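457aa long hypothetical protein (Pyrococcus horikoshii, PDB 2CSU) is of unknown function but joins a Rossmann-type CoA-binding domain to two further alpha/beta regions related to the flavodoxin-like parts of CoA ligases. Local coordinates at residues E26-L31 and V39-I44; D355-A360 and V397-N402; G392-V397 and K420-K425. All coordinates share one frame; numbering follows the deposited sequence.

Contact 1 (E26-L31 and V39-I44); sequences EVFKNL and VYPVNI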
ATOM      1  N   GLU A  26     -11.620  26.076  -8.733  1.00 28.80           N
ATOM      2  CA  GLU A  26     -10.432  25.287  -8.423  1.00 28.97           C
ATOM      3  C   GLU A  26      -9.378  25.350  -9.525  1.00 28.44           C
ATOM      4  O   GLU A  26      -8.176  25.321  -9.258  1.00 29.03           O
ATOM      5  CB  GLU A  26     -10.809  23.818  -8.198  1.00 31.29           C
ATOM      6  CG  GLU A  26     -11.700  23.521  -7.003  1.00 33.35           C
ATOM      7  CD  GLU A  26     -11.102  23.971  -5.680  1.00 35.87           C
ATOM      8  OE1 GLU A  26      -9.859  23.899  -5.520  1.00 36.26           O
ATOM      9  OE2 GLU A  26     -11.887  24.378  -4.790  1.00 38.36           O
ATOM     10  N   VAL A  27      -9.826  25.412 -10.771  1.00 27.63           N
ATOM     11  CA  VAL A  27      -8.896  25.456 -11.878  1.00 25.82           C
ATOM     12  C   VAL A  27      -8.083  26.752 -11.846  1.00 26.50           C
ATOM     13  O   VAL A  27      -6.852  26.731 -11.979  1.00 26.09           O
ATOM     14  CB  VAL A  27      -9.636  25.351 -13.232  1.00 25.03           C
ATOM     15  CG1 VAL A  27      -8.661  25.535 -14.363  1.00 23.03           C
ATOM     16  CG2 VAL A  27     -10.351  24.004 -13.343  1.00 24.06           C
ATOM     17  N   PHE A  28      -8.767  27.883 -11.684  1.00 26.09           N
ATOM     18  CA  PHE A  28      -7.996  29.117 -11.652  1.00 26.27           C
ATOM     19  C   PHE A  28      -7.118  29.180 -10.402  1.00 26.05           C
ATOM     20  O   PHE A  28      -5.995  29.669 -10.411  1.00 26.18           O
ATOM     21  CB  PHE A  28      -8.982  30.287 -11.664  1.00 25.69           C
ATOM     22  CG  PHE A  28      -8.244  31.573 -11.900  1.00 26.41           C
ATOM     23  CD1 PHE A  28      -7.593  31.779 -13.109  1.00 26.24           C
ATOM     24  CD2 PHE A  28      -8.229  32.550 -10.919  1.00 25.97           C
ATOM     25  CE1 PHE A  28      -6.927  32.975 -13.337  1.00 26.87           C
ATOM     26  CE2 PHE A  28      -7.560  33.748 -11.157  1.00 25.44           C
ATOM     27  CZ  PHE A  28      -6.909  33.966 -12.364  1.00 26.75           C
ATOM     28  N   LYS A  29      -7.692  28.692  -9.287  1.00 27.21           N
ATOM     29  CA  LYS A  29      -6.935  28.651  -8.044  1.00 28.87           C
ATOM     30  C   LYS A  29      -5.622  27.890  -8.224  1.00 29.00           C
ATOM     31  O   LYS A  29      -4.552  28.315  -7.808  1.00 28.64           O
ATOM     32  CB  LYS A  29      -7.793  27.954  -6.989  1.00 29.86           C
ATOM     33  CG  LYS A  29      -6.944  27.282  -5.908  1.00 33.75           C
ATOM     34  CD  LYS A  29      -7.553  27.432  -4.513  1.00 35.36           C
ATOM     35  CE  LYS A  29      -8.197  26.134  -4.011  1.00 36.89           C
ATOM     36  NZ  LYS A  29      -9.586  26.389  -3.629  1.00 40.08           N
ATOM     37  N   ASN A  30      -5.741  26.701  -8.837  1.00 29.12           N
ATOM     38  CA  ASN A  30      -4.551  25.893  -9.064  1.00 29.39           C
ATOM     39  C   ASN A  30      -3.581  26.585 -10.023  1.00 29.84           C
ATOM     40  O   ASN A  30      -2.369  26.455  -9.917  1.00 30.90           O
ATOM     41  CB  ASN A  30      -4.989  24.548  -9.641  1.00 29.03           C
ATOM     42  CG  ASN A  30      -5.641  23.729  -8.557  1.00 28.56           C
ATOM     43  OD1 ASN A  30      -5.178  23.670  -7.422  1.00 29.28           O
ATOM     44  ND2 ASN A  30      -6.744  23.065  -8.936  1.00 30.35           N
ATOM     45  N   LEU A  31      -4.079  27.301 -11.026  1.00 30.11           N
ATOM     46  CA  LEU A  31      -3.185  27.928 -11.990  1.00 29.85           C
ATOM     47  C   LEU A  31      -2.507  29.190 -11.469  1.00 30.45           C
ATOM     48  O   LEU A  31      -1.681  29.786 -12.168  1.00 30.36           O
ATOM     49  CB  LEU A  31      -3.939  28.233 -13.295  1.00 28.29           C
ATOM     50  CG  LEU A  31      -4.312  26.955 -14.063  1.00 28.37           C
ATOM     51  CD1 LEU A  31      -5.086  27.290 -15.329  1.00 26.86           C
ATOM     52  CD2 LEU A  31      -3.035  26.192 -14.399  1.00 26.90           C
ATOM     53  N   VAL A  39      -1.651  33.701 -16.813  1.00 35.90           N
ATOM     54  CA  VAL A  39      -2.952  33.057 -16.699  1.00 33.82           C
ATOM     55  C   VAL A  39      -4.009  34.142 -16.553  1.00 33.19           C
ATOM     56  O   VAL A  39      -3.915  34.979 -15.656  1.00 33.32           O
ATOM     57  CB  VAL A  39      -3.002  32.144 -15.458  1.00 32.58           C
ATOM     58  CG1 VAL A  39      -4.346  31.420 -15.376  1.00 31.56           C
ATOM     59  CG2 VAL A  39      -1.852  31.149 -15.515  1.00 32.19           C
ATOM     60  N   TYR A  40      -5.004  34.125 -17.438  1.00 32.00           N
ATOM     61  CA  TYR A  40      -6.079  35.120 -17.424  1.00 31.66           C
ATOM     62  C   TYR A  40      -7.437  34.500 -17.107  1.00 31.15           C
ATOM     63  O   TYR A  40      -7.823  33.511 -17.712  1.00 31.87           O
ATOM     64  CB  TYR A  40      -6.185  35.806 -18.791  1.00 31.64           C
ATOM     65  CG  TYR A  40      -4.900  36.394 -19.306  1.00 32.46           C
ATOM     66  CD1 TYR A  40      -4.576  37.734 -19.072  1.00 32.70           C
ATOM     67  CD2 TYR A  40      -3.992  35.608 -20.017  1.00 32.39           C
ATOM     68  CE1 TYR A  40      -3.378  38.272 -19.538  1.00 32.96           C
ATOM     69  CE2 TYR A  40      -2.793  36.135 -20.484  1.00 33.28           C
ATOM     70  CZ  TYR A  40      -2.491  37.465 -20.242  1.00 33.34           C
ATOM     71  OH  TYR A  40      -1.295  37.980 -20.696  1.00 34.09           O
ATOM     72  N   PRO A  41      -8.176  35.078 -16.153  1.00 31.46           N
ATOM     73  CA  PRO A  41      -9.494  34.528 -15.815  1.00 31.72           C
ATOM     74  C   PRO A  41     -10.563  35.114 -16.733  1.00 32.59           C
ATOM     75  O   PRO A  41     -10.703  36.339 -16.833  1.00 33.11           O
ATOM     76  CB  PRO A  41      -9.686  34.971 -14.374  1.00 31.15           C
ATOM     77  CG  PRO A  41      -9.036  36.350 -14.378  1.00 30.64           C
ATOM     78  CD  PRO A  41      -7.769  36.125 -15.189  1.00 30.50           C
ATOM     79  N   VAL A  42     -11.317  34.248 -17.401  1.00 32.83           N
ATOM     80  CA  VAL A  42     -12.373  34.699 -18.301  1.00 33.47           C
ATOM     81  C   VAL A  42     -13.725  34.323 -17.750  1.00 34.46           C
ATOM     82  O   VAL A  42     -14.067  33.147 -17.675  1.00 35.31           O
ATOM     83  CB  VAL A  42     -12.247  34.081 -19.709  1.00 33.55           C
ATOM     84  CG1 VAL A  42     -13.497  34.395 -20.526  1.00 32.84           C
ATOM     85  CG2 VAL A  42     -11.009  34.622 -20.413  1.00 32.75           C
ATOM     86  N   ASN A  43     -14.503  35.328 -17.369  1.00 35.62           N
ATOM     87  CA  ASN A  43     -15.832  35.128 -16.797  1.00 36.90           C
ATOM     88  C   ASN A  43     -16.814  36.195 -17.290  1.00 38.56           C
ATOM     89  O   ASN A  43     -16.492  37.369 -17.418  1.00 39.27           O
ATOM     90  CB  ASN A  43     -15.724  35.170 -15.272  1.00 36.98           C
ATOM     91  CG  ASN A  43     -17.023  34.709 -14.668  1.00 36.95           C
ATOM     92  OD1 ASN A  43     -18.073  35.316 -14.849  1.00 38.37           O
ATOM     93  ND2 ASN A  43     -16.945  33.567 -13.960  1.00 36.83           N
ATOM     94  N   ILE A  44     -18.040  35.741 -17.604  1.00 39.54           N
ATOM     95  CA  ILE A  44     -18.971  36.619 -18.305  1.00 41.46           C
ATOM     96  C   ILE A  44     -19.474  37.801 -17.466  1.00 42.13           C
ATOM     97  O   ILE A  44     -19.764  38.874 -17.977  1.00 42.08           O
ATOM     98  CB  ILE A  44     -20.145  35.785 -18.833  1.00 42.28           C
ATOM     99  CG1 ILE A  44     -21.056  35.332 -17.690  1.00 43.42           C
ATOM    100  CG2 ILE A  44     -19.610  34.527 -19.545  1.00 42.99           C
ATOM    101  CD1 ILE A  44     -22.322  34.641 -18.201  1.00 44.49           C
TER
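The helical bond from Asn30 N to Glu26 O, 2.8 Å long, belongs to the helical turn from which Phe28 and Leu31 face Val39 and Pro41; between 26-31 and 39-44 themselves there is no hydrogen bond, and the side chains that meet are all apolar. Helix and strand run almost antiparallel, at 161°, with their axes 9.5 Å apart. Phe28 and Val39 carry most of the contact. The CG of Phe28 lies anti to the backbone N (chi1 -169°), which carries the ring across to the strand. Pro41 then comes in over one face: its CB stands 3.8 Å from the centroid of the Phe28 ring and 23° off the normal, a CH-pi contact displaced toward the rim at CE1 and CZ. Val39 approaches the same ring obliquely, CG1 lying 3.6 Å from Phe28 CE1. The same methyl also rests 3.8 Å from CB of Leu31, wedged between two residues one helical turn apart, while the other branch, CG2, comes to 3.6 Å from the carbonyl oxygen of Leu31. Tyr40, between Val39 and Pro41, turns its side chain away from the helix, as expected along a strand. Val52 closes in on both Phe28 and Pro41. Leu31 also rests on Ile11 and Val13, and Val27 on Val13, so the helix covers both strands it connects; Tyr40 and Val42 pair through their backbones with strand 10-14. This is the first beta-alpha-beta crossover of a Rossmann-type domain, with strand 38-42 at the edge of a parallel sheet ordered 2-1-3-4-5.

Contact 2 (D355-A360 and V397-N402); sequences DYYRTA and VKEVNN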
ATOM      1  N   ASP A 355      27.943  -1.467   7.189  1.00 36.27           N
ATOM      2  CA  ASP A 355      27.718  -2.794   6.628  1.00 35.31           C
ATOM      3  C   ASP A 355      26.986  -2.721   5.287  1.00 34.51           C
ATOM      4  O   ASP A 355      27.277  -3.446   4.346  1.00 33.90           O
ATOM      5  CB  ASP A 355      26.890  -3.605   7.627  1.00 35.61           C
ATOM      6  CG  ASP A 355      27.722  -3.898   8.868  1.00 35.07           C
ATOM      7  OD1 ASP A 355      27.179  -3.765   9.965  1.00 34.48           O
ATOM      8  OD2 ASP A 355      28.880  -4.282   8.727  1.00 35.30           O
ATOM      9  N   TYR A 356      25.966  -1.842   5.238  1.00 33.60           N
ATOM     10  CA  TYR A 356      25.227  -1.667   3.992  1.00 33.52           C
ATOM     11  C   TYR A 356      26.128  -1.120   2.879  1.00 34.28           C
ATOM     12  O   TYR A 356      26.083  -1.548   1.736  1.00 33.28           O
ATOM     13  CB  TYR A 356      24.066  -0.702   4.251  1.00 32.44           C
ATOM     14  CG  TYR A 356      22.828  -1.465   4.577  1.00 31.91           C
ATOM     15  CD1 TYR A 356      22.627  -1.940   5.870  1.00 31.14           C
ATOM     16  CD2 TYR A 356      21.850  -1.676   3.604  1.00 32.51           C
ATOM     17  CE1 TYR A 356      21.455  -2.611   6.192  1.00 31.93           C
ATOM     18  CE2 TYR A 356      20.681  -2.356   3.924  1.00 31.70           C
ATOM     19  CZ  TYR A 356      20.486  -2.828   5.210  1.00 31.91           C
ATOM     20  OH  TYR A 356      19.319  -3.490   5.544  1.00 30.29           O
ATOM     21  N   TYR A 357      26.943  -0.109   3.241  1.00 34.93           N
ATOM     22  CA  TYR A 357      27.872   0.456   2.263  1.00 35.83           C
ATOM     23  C   TYR A 357      28.779  -0.623   1.670  1.00 35.95           C
ATOM     24  O   TYR A 357      28.862  -0.809   0.464  1.00 36.31           O
ATOM     25  CB  TYR A 357      28.719   1.522   2.969  1.00 37.78           C
ATOM     26  CG  TYR A 357      30.011   1.731   2.254  1.00 39.77           C
ATOM     27  CD1 TYR A 357      30.022   2.333   0.997  1.00 41.00           C
ATOM     28  CD2 TYR A 357      31.220   1.371   2.853  1.00 40.49           C
ATOM     29  CE1 TYR A 357      31.225   2.579   0.351  1.00 41.54           C
ATOM     30  CE2 TYR A 357      32.423   1.608   2.203  1.00 41.40           C
ATOM     31  CZ  TYR A 357      32.427   2.204   0.954  1.00 41.89           C
ATOM     32  OH  TYR A 357      33.617   2.403   0.281  1.00 43.04           O
ATOM     33  N   ARG A 358      29.492  -1.340   2.530  1.00 35.77           N
ATOM     34  CA  ARG A 358      30.428  -2.351   2.061  1.00 35.79           C
ATOM     35  C   ARG A 358      29.784  -3.450   1.224  1.00 34.82           C
ATOM     36  O   ARG A 358      30.271  -3.778   0.143  1.00 35.33           O
ATOM     37  CB  ARG A 358      31.167  -2.980   3.247  1.00 36.57           C
ATOM     38  CG  ARG A 358      32.210  -2.069   3.876  1.00 38.05           C
ATOM     39  CD  ARG A 358      32.896  -2.754   5.050  1.00 37.73           C
ATOM     40  NE  ARG A 358      34.066  -3.537   4.645  1.00 37.96           N
ATOM     41  CZ  ARG A 358      34.873  -4.151   5.508  1.00 38.25           C
ATOM     42  NH1 ARG A 358      34.624  -4.074   6.809  1.00 37.30           N
ATOM     43  NH2 ARG A 358      35.934  -4.827   5.078  1.00 37.93           N
ATOM     44  N   THR A 359      28.696  -4.021   1.727  1.00 33.92           N
ATOM     45  CA  THR A 359      28.015  -5.095   1.008  1.00 33.29           C
ATOM     46  C   THR A 359      27.491  -4.657  -0.370  1.00 33.07           C
ATOM     47  O   THR A 359      27.613  -5.394  -1.350  1.00 32.79           O
ATOM     48  CB  THR A 359      26.838  -5.650   1.838  1.00 32.86           C
ATOM     49  OG1 THR A 359      27.332  -6.161   3.085  1.00 31.78           O
ATOM     50  CG2 THR A 359      26.147  -6.769   1.085  1.00 32.36           C
ATOM     51  N   ALA A 360      26.917  -3.460  -0.441  1.00 33.10           N
ATOM     52  CA  ALA A 360      26.376  -2.947  -1.700  1.00 33.94           C
ATOM     53  C   ALA A 360      27.496  -2.763  -2.722  1.00 34.43           C
ATOM     54  O   ALA A 360      27.348  -3.129  -3.896  1.00 33.70           O
ATOM     55  CB  ALA A 360      25.651  -1.623  -1.458  1.00 33.52           C
ATOM     56  N   VAL A 397      26.613   3.256  -4.200  1.00 40.18           N
ATOM     57  CA  VAL A 397      26.249   3.461  -5.606  1.00 40.88           C
ATOM     58  C   VAL A 397      27.075   4.603  -6.191  1.00 41.67           C
ATOM     59  O   VAL A 397      27.605   4.512  -7.307  1.00 40.97           O
ATOM     60  CB  VAL A 397      24.741   3.818  -5.761  1.00 40.37           C
ATOM     61  CG1 VAL A 397      24.431   4.160  -7.223  1.00 39.79           C
ATOM     62  CG2 VAL A 397      23.865   2.648  -5.289  1.00 39.81           C
ATOM     63  N   LYS A 398      27.185   5.681  -5.423  1.00 43.72           N
ATOM     64  CA  LYS A 398      27.939   6.850  -5.867  1.00 46.08           C
ATOM     65  C   LYS A 398      29.432   6.548  -6.068  1.00 46.76           C
ATOM     66  O   LYS A 398      30.165   7.291  -6.706  1.00 47.33           O
ATOM     67  CB  LYS A 398      27.775   7.950  -4.817  1.00 46.87           C
ATOM     68  CG  LYS A 398      28.239   9.311  -5.330  1.00 49.32           C
ATOM     69  CD  LYS A 398      28.605  10.271  -4.192  1.00 50.29           C
ATOM     70  CE  LYS A 398      28.599  11.741  -4.632  1.00 51.80           C
ATOM     71  NZ  LYS A 398      27.971  12.555  -3.597  1.00 53.04           N
ATOM     72  N   GLU A 399      29.892   5.438  -5.456  1.00 48.26           N
ATOM     73  CA  GLU A 399      31.323   5.168  -5.519  1.00 49.12           C
ATOM     74  C   GLU A 399      31.681   4.296  -6.727  1.00 49.27           C
ATOM     75  O   GLU A 399      32.432   4.693  -7.609  1.00 49.39           O
ATOM     76  CB  GLU A 399      31.736   4.473  -4.219  1.00 49.88           C
ATOM     77  CG  GLU A 399      32.952   5.135  -3.569  1.00 51.07           C
ATOM     78  CD  GLU A 399      33.671   4.127  -2.701  1.00 51.76           C
ATOM     79  OE1 GLU A 399      34.008   3.064  -3.197  1.00 51.50           O
ATOM     80  OE2 GLU A 399      33.897   4.421  -1.530  1.00 52.12           O
ATOM     81  N   VAL A 400      31.143   3.059  -6.729  1.00 49.67           N
ATOM     82  CA  VAL A 400      31.417   2.162  -7.849  1.00 50.26           C
ATOM     83  C   VAL A 400      31.107   2.840  -9.181  1.00 50.82           C
ATOM     84  O   VAL A 400      31.805   2.687 -10.176  1.00 50.95           O
ATOM     85  CB  VAL A 400      30.551   0.909  -7.704  1.00 50.26           C
ATOM     86  CG1 VAL A 400      30.857  -0.064  -8.841  1.00 50.88           C
ATOM     87  CG2 VAL A 400      30.865   0.232  -6.383  1.00 50.38           C
ATOM     88  N   ASN A 401      29.977   3.566  -9.185  1.00 51.58           N
ATOM     89  CA  ASN A 401      29.618   4.350 -10.358  1.00 51.82           C
ATOM     90  C   ASN A 401      29.611   3.538 -11.645  1.00 51.31           C
ATOM     91  O   ASN A 401      30.102   3.955 -12.689  1.00 51.52           O
ATOM     92  CB  ASN A 401      30.587   5.518 -10.471  1.00 53.37           C
ATOM     93  CG  ASN A 401      29.880   6.782 -10.059  1.00 55.58           C
ATOM     94  OD1 ASN A 401      28.741   7.038 -10.435  1.00 56.35           O
ATOM     95  ND2 ASN A 401      30.560   7.555  -9.196  1.00 56.24           N
ATOM     96  N   ASN A 402      29.070   2.314 -11.545  1.00 50.44           N
ATOM     97  CA  ASN A 402      28.729   1.622 -12.769  1.00 50.16           C
ATOM     98  C   ASN A 402      27.308   1.988 -13.183  1.00 49.51           C
ATOM     99  O   ASN A 402      26.726   2.958 -12.715  1.00 49.85           O
ATOM    100  CB  ASN A 402      28.854   0.112 -12.560  1.00 50.83           C
ATOM    101  CG  ASN A 402      27.999  -0.323 -11.400  1.00 51.52           C
ATOM    102  OD1 ASN A 402      26.972   0.272 -11.093  1.00 51.68           O
ATOM    103  ND2 ASN A 402      28.419  -1.437 -10.776  1.00 51.54           N
TER
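Tyr357 sits in the first half of helix 353-365, whereas Glu399 belongs to the last turn of helix 388-400, two residues before Asn401, where the backbone leaves the helix with a positive phi of 53°. One hydrogen bond joins the two segments: Tyr357 OH donates to Glu399 OE2 over 2.7 Å. The phenol reaches that far because CG of Tyr357 is anti to its own nitrogen and the ring projects along the flank of the helix, so that its hydroxyl end comes nearer to 397-402 than the start of the side chain does. From the other side Glu399 stretches out beyond CG to offer its carboxylate, and the two side chains meet at about a right angle. The ring and carboxylate planes are 73° apart. Glu399 OE2 lies close to the plane of the ring, at its edge, and is itself approached on its syn side, with the hydroxyl 35° out of the carboxylate plane. The other carboxylate oxygen, OE1, stays 3.6 Å from Tyr357 OH. On the helix of Tyr357, Thr359 OG1 turns back to Asp355 O at 3.0 Å; that carbonyl also receives Thr359 N, the two donors coming from opposite faces of its plane. Lys361 adds a hydrogen bond between its NZ and Tyr357 OH and makes a long, weak ion pair with Glu399 OE1, while Arg395 forms a cation-pi contact with the Tyr357 ring. The hydroxyl thus stands between a lysine and a carboxylate, which probably polarises it and fixes the rotation of its O-H; the positive charges of Lys361 and Arg395 would probably favour an ionised Glu399, and the cation-pi contact of Arg395 would help to hold the ring in place.

Contact 3 (G392-V397 and K420-K425); sequences GIIRAV and KELLEK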
ATOM      1  N   GLY A 392      24.354   4.459   3.593  1.00 34.20           N
ATOM      2  CA  GLY A 392      25.307   3.444   3.175  1.00 33.10           C
ATOM      3  C   GLY A 392      25.049   2.930   1.766  1.00 32.77           C
ATOM      4  O   GLY A 392      25.990   2.610   1.044  1.00 32.91           O
ATOM      5  N   ILE A 393      23.784   2.843   1.366  1.00 32.31           N
ATOM      6  CA  ILE A 393      23.440   2.368   0.020  1.00 31.87           C
ATOM      7  C   ILE A 393      23.887   3.414  -0.994  1.00 32.26           C
ATOM      8  O   ILE A 393      24.562   3.126  -1.991  1.00 31.18           O
ATOM      9  CB  ILE A 393      21.901   2.213  -0.173  1.00 31.42           C
ATOM     10  CG1 ILE A 393      21.334   1.143   0.762  1.00 30.58           C
ATOM     11  CG2 ILE A 393      21.597   1.899  -1.641  1.00 30.30           C
ATOM     12  CD1 ILE A 393      21.873  -0.198   0.522  1.00 31.42           C
ATOM     13  N   ILE A 394      23.446   4.633  -0.721  1.00 33.10           N
ATOM     14  CA  ILE A 394      23.722   5.792  -1.543  1.00 34.63           C
ATOM     15  C   ILE A 394      25.218   5.995  -1.743  1.00 35.47           C
ATOM     16  O   ILE A 394      25.697   6.130  -2.869  1.00 34.98           O
ATOM     17  CB  ILE A 394      23.089   7.037  -0.889  1.00 34.28           C
ATOM     18  CG1 ILE A 394      21.561   6.902  -0.938  1.00 33.85           C
ATOM     19  CG2 ILE A 394      23.595   8.305  -1.555  1.00 34.49           C
ATOM     20  CD1 ILE A 394      20.800   8.054  -0.333  1.00 33.66           C
ATOM     21  N   ARG A 395      25.956   5.998  -0.644  1.00 36.51           N
ATOM     22  CA  ARG A 395      27.398   6.189  -0.705  1.00 37.74           C
ATOM     23  C   ARG A 395      28.063   5.141  -1.609  1.00 38.12           C
ATOM     24  O   ARG A 395      28.978   5.456  -2.373  1.00 36.99           O
ATOM     25  CB  ARG A 395      27.966   6.121   0.715  1.00 39.98           C
ATOM     26  CG  ARG A 395      29.440   6.425   0.833  1.00 42.20           C
ATOM     27  CD  ARG A 395      29.920   6.086   2.222  1.00 44.80           C
ATOM     28  NE  ARG A 395      31.364   5.899   2.258  1.00 46.89           N
ATOM     29  CZ  ARG A 395      31.998   5.264   3.235  1.00 48.70           C
ATOM     30  NH1 ARG A 395      31.309   4.758   4.254  1.00 49.35           N
ATOM     31  NH2 ARG A 395      33.316   5.124   3.188  1.00 49.21           N
ATOM     32  N   ALA A 396      27.596   3.893  -1.535  1.00 38.55           N
ATOM     33  CA  ALA A 396      28.163   2.824  -2.358  1.00 38.47           C
ATOM     34  C   ALA A 396      27.876   3.023  -3.846  1.00 39.51           C
ATOM     35  O   ALA A 396      28.790   2.959  -4.668  1.00 39.55           O
ATOM     36  CB  ALA A 396      27.638   1.462  -1.898  1.00 38.41           C
ATOM     37  N   VAL A 397      26.613   3.256  -4.200  1.00 40.18           N
ATOM     38  CA  VAL A 397      26.249   3.461  -5.606  1.00 40.88           C
ATOM     39  C   VAL A 397      27.075   4.603  -6.191  1.00 41.67           C
ATOM     40  O   VAL A 397      27.605   4.512  -7.307  1.00 40.97           O
ATOM     41  CB  VAL A 397      24.741   3.818  -5.761  1.00 40.37           C
ATOM     42  CG1 VAL A 397      24.431   4.160  -7.223  1.00 39.79           C
ATOM     43  CG2 VAL A 397      23.865   2.648  -5.289  1.00 39.81           C
ATOM     44  N   LYS A 420      13.481   6.558   3.048  1.00 38.13           N
ATOM     45  CA  LYS A 420      12.925   6.538   1.696  1.00 39.30           C
ATOM     46  C   LYS A 420      13.125   7.891   1.018  1.00 38.84           C
ATOM     47  O   LYS A 420      13.652   7.968  -0.095  1.00 38.59           O
ATOM     48  CB  LYS A 420      11.424   6.209   1.709  1.00 38.95           C
ATOM     49  CG  LYS A 420      10.841   6.118   0.299  1.00 40.05           C
ATOM     50  CD  LYS A 420       9.358   5.827   0.272  1.00 40.93           C
ATOM     51  CE  LYS A 420       8.808   5.997  -1.141  1.00 41.81           C
ATOM     52  NZ  LYS A 420       7.573   5.190  -1.391  1.00 42.23           N
ATOM     53  N   GLU A 421      12.696   8.953   1.694  1.00 39.19           N
ATOM     54  CA  GLU A 421      12.824  10.303   1.154  1.00 39.16           C
ATOM     55  C   GLU A 421      14.246  10.531   0.668  1.00 38.35           C
ATOM     56  O   GLU A 421      14.461  11.043  -0.432  1.00 37.81           O
ATOM     57  CB  GLU A 421      12.435  11.346   2.218  1.00 41.12           C
ATOM     58  CG  GLU A 421      10.917  11.525   2.376  1.00 43.92           C
ATOM     59  CD  GLU A 421      10.507  12.430   3.541  1.00 45.69           C
ATOM     60  OE1 GLU A 421       9.283  12.588   3.768  1.00 46.30           O
ATOM     61  OE2 GLU A 421      11.395  12.985   4.227  1.00 46.09           O
ATOM     62  N   LEU A 422      15.216  10.118   1.476  1.00 37.43           N
ATOM     63  CA  LEU A 422      16.626  10.277   1.134  1.00 36.17           C
ATOM     64  C   LEU A 422      17.045   9.434  -0.068  1.00 35.31           C
ATOM     65  O   LEU A 422      17.851   9.875  -0.888  1.00 34.82           O
ATOM     66  CB  LEU A 422      17.497   9.931   2.344  1.00 36.68           C
ATOM     67  CG  LEU A 422      19.017  10.046   2.166  1.00 36.88           C
ATOM     68  CD1 LEU A 422      19.419  11.481   1.797  1.00 37.29           C
ATOM     69  CD2 LEU A 422      19.694   9.629   3.462  1.00 36.40           C
ATOM     70  N   LEU A 423      16.526   8.212  -0.162  1.00 35.60           N
ATOM     71  CA  LEU A 423      16.852   7.353  -1.301  1.00 34.89           C
ATOM     72  C   LEU A 423      16.199   7.939  -2.555  1.00 35.10           C
ATOM     73  O   LEU A 423      16.855   8.114  -3.588  1.00 34.81           O
ATOM     74  CB  LEU A 423      16.338   5.929  -1.067  1.00 34.56           C
ATOM     75  CG  LEU A 423      17.006   5.164   0.079  1.00 34.66           C
ATOM     76  CD1 LEU A 423      16.116   4.035   0.559  1.00 32.80           C
ATOM     77  CD2 LEU A 423      18.352   4.640  -0.394  1.00 33.85           C
ATOM     78  N   GLU A 424      14.908   8.243  -2.457  1.00 35.29           N
ATOM     79  CA  GLU A 424      14.272   8.829  -3.632  1.00 36.72           C
ATOM     80  C   GLU A 424      14.962  10.124  -4.071  1.00 37.54           C
ATOM     81  O   GLU A 424      14.992  10.483  -5.241  1.00 37.30           O
ATOM     82  CB  GLU A 424      12.807   9.106  -3.293  1.00 36.79           C
ATOM     83  CG  GLU A 424      12.056   7.834  -2.896  1.00 36.34           C
ATOM     84  CD  GLU A 424      11.565   7.132  -4.142  1.00 36.87           C
ATOM     85  OE1 GLU A 424      11.561   7.745  -5.199  1.00 37.51           O
ATOM     86  OE2 GLU A 424      11.180   5.968  -4.040  1.00 35.28           O
ATOM     87  N   LYS A 425      15.500  10.854  -3.076  1.00 38.86           N
ATOM     88  CA  LYS A 425      16.166  12.115  -3.384  1.00 38.74           C
ATOM     89  C   LYS A 425      17.464  11.895  -4.168  1.00 37.58           C
ATOM     90  O   LYS A 425      18.086  12.819  -4.677  1.00 38.97           O
ATOM     91  CB  LYS A 425      16.470  12.831  -2.067  1.00 39.90           C
ATOM     92  CG  LYS A 425      17.418  14.018  -2.252  1.00 41.88           C
ATOM     93  CD  LYS A 425      18.165  14.370  -0.962  1.00 43.61           C
ATOM     94  CE  LYS A 425      17.669  15.675  -0.330  1.00 43.81           C
ATOM     95  NZ  LYS A 425      18.738  16.269   0.474  1.00 46.00           N
TER
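Ile394 is the bump of this contact, projecting from 392-397 into the hollow between Leu422 and Leu423. Its CD1 methyl reaches farthest toward 420-425, 3.7 Å from CG of Leu422 and 3.5 Å from that residue's carbonyl oxygen, so it lies against backbone as well as side chain. With chi2 at 180° the chain of Ile394 is stretched out, and the methyl gets there without folding back. Nearer its own backbone, CG1 of Ile394 has CD2 of Leu423 beside it at 4.0 Å; the two side chains cross at a slant. The helices are nearly parallel, 14° apart with axes 10.5 Å from each other, consistent with successive helices on one face of the parallel part of the sheet in an alpha/beta domain of the CoA ligase type: helix 388-400 leads into strand 406-411, and helix 417-424 follows it. CD2 of Leu423 answers the bump with one of its own, entering the notch between Ile394 and Ile393, where Ile393 CB lies at 4.3 Å. The rest of Ile393 bends away from the leucines and continues toward Tyr356 and Ile428. Leu423 also rests on that strand, against Ala408 and Phe410. Leu422 has Glu391 beside its side chain. Asn426 touches Ile394 and gives its ND2 to Leu422 O, the oxygen that CD1 of Ile394 also meets.

In the fold
Contacts 2 and 3 are neighbours, with centres about 10 Å apart: both use helix 388-400 and share Val397, and they pack directly together where Tyr356 CD2 meets Ile393 CD1 at 3.4 Å. Helix 353-365 lies against one flank of this helix and helix 417-424 against another. Contact 1 belongs to the Rossmann-type region, its centre about 49 Å from that of contact 2 and 40 Å from that of contact 3, and touches neither. It is the most buried of the three and, like contact 3, apolar, but it joins a helix to an edge strand. Contact 3, helix to helix, is partly buried; contact 2 reaches an exposed glutamate and is polar.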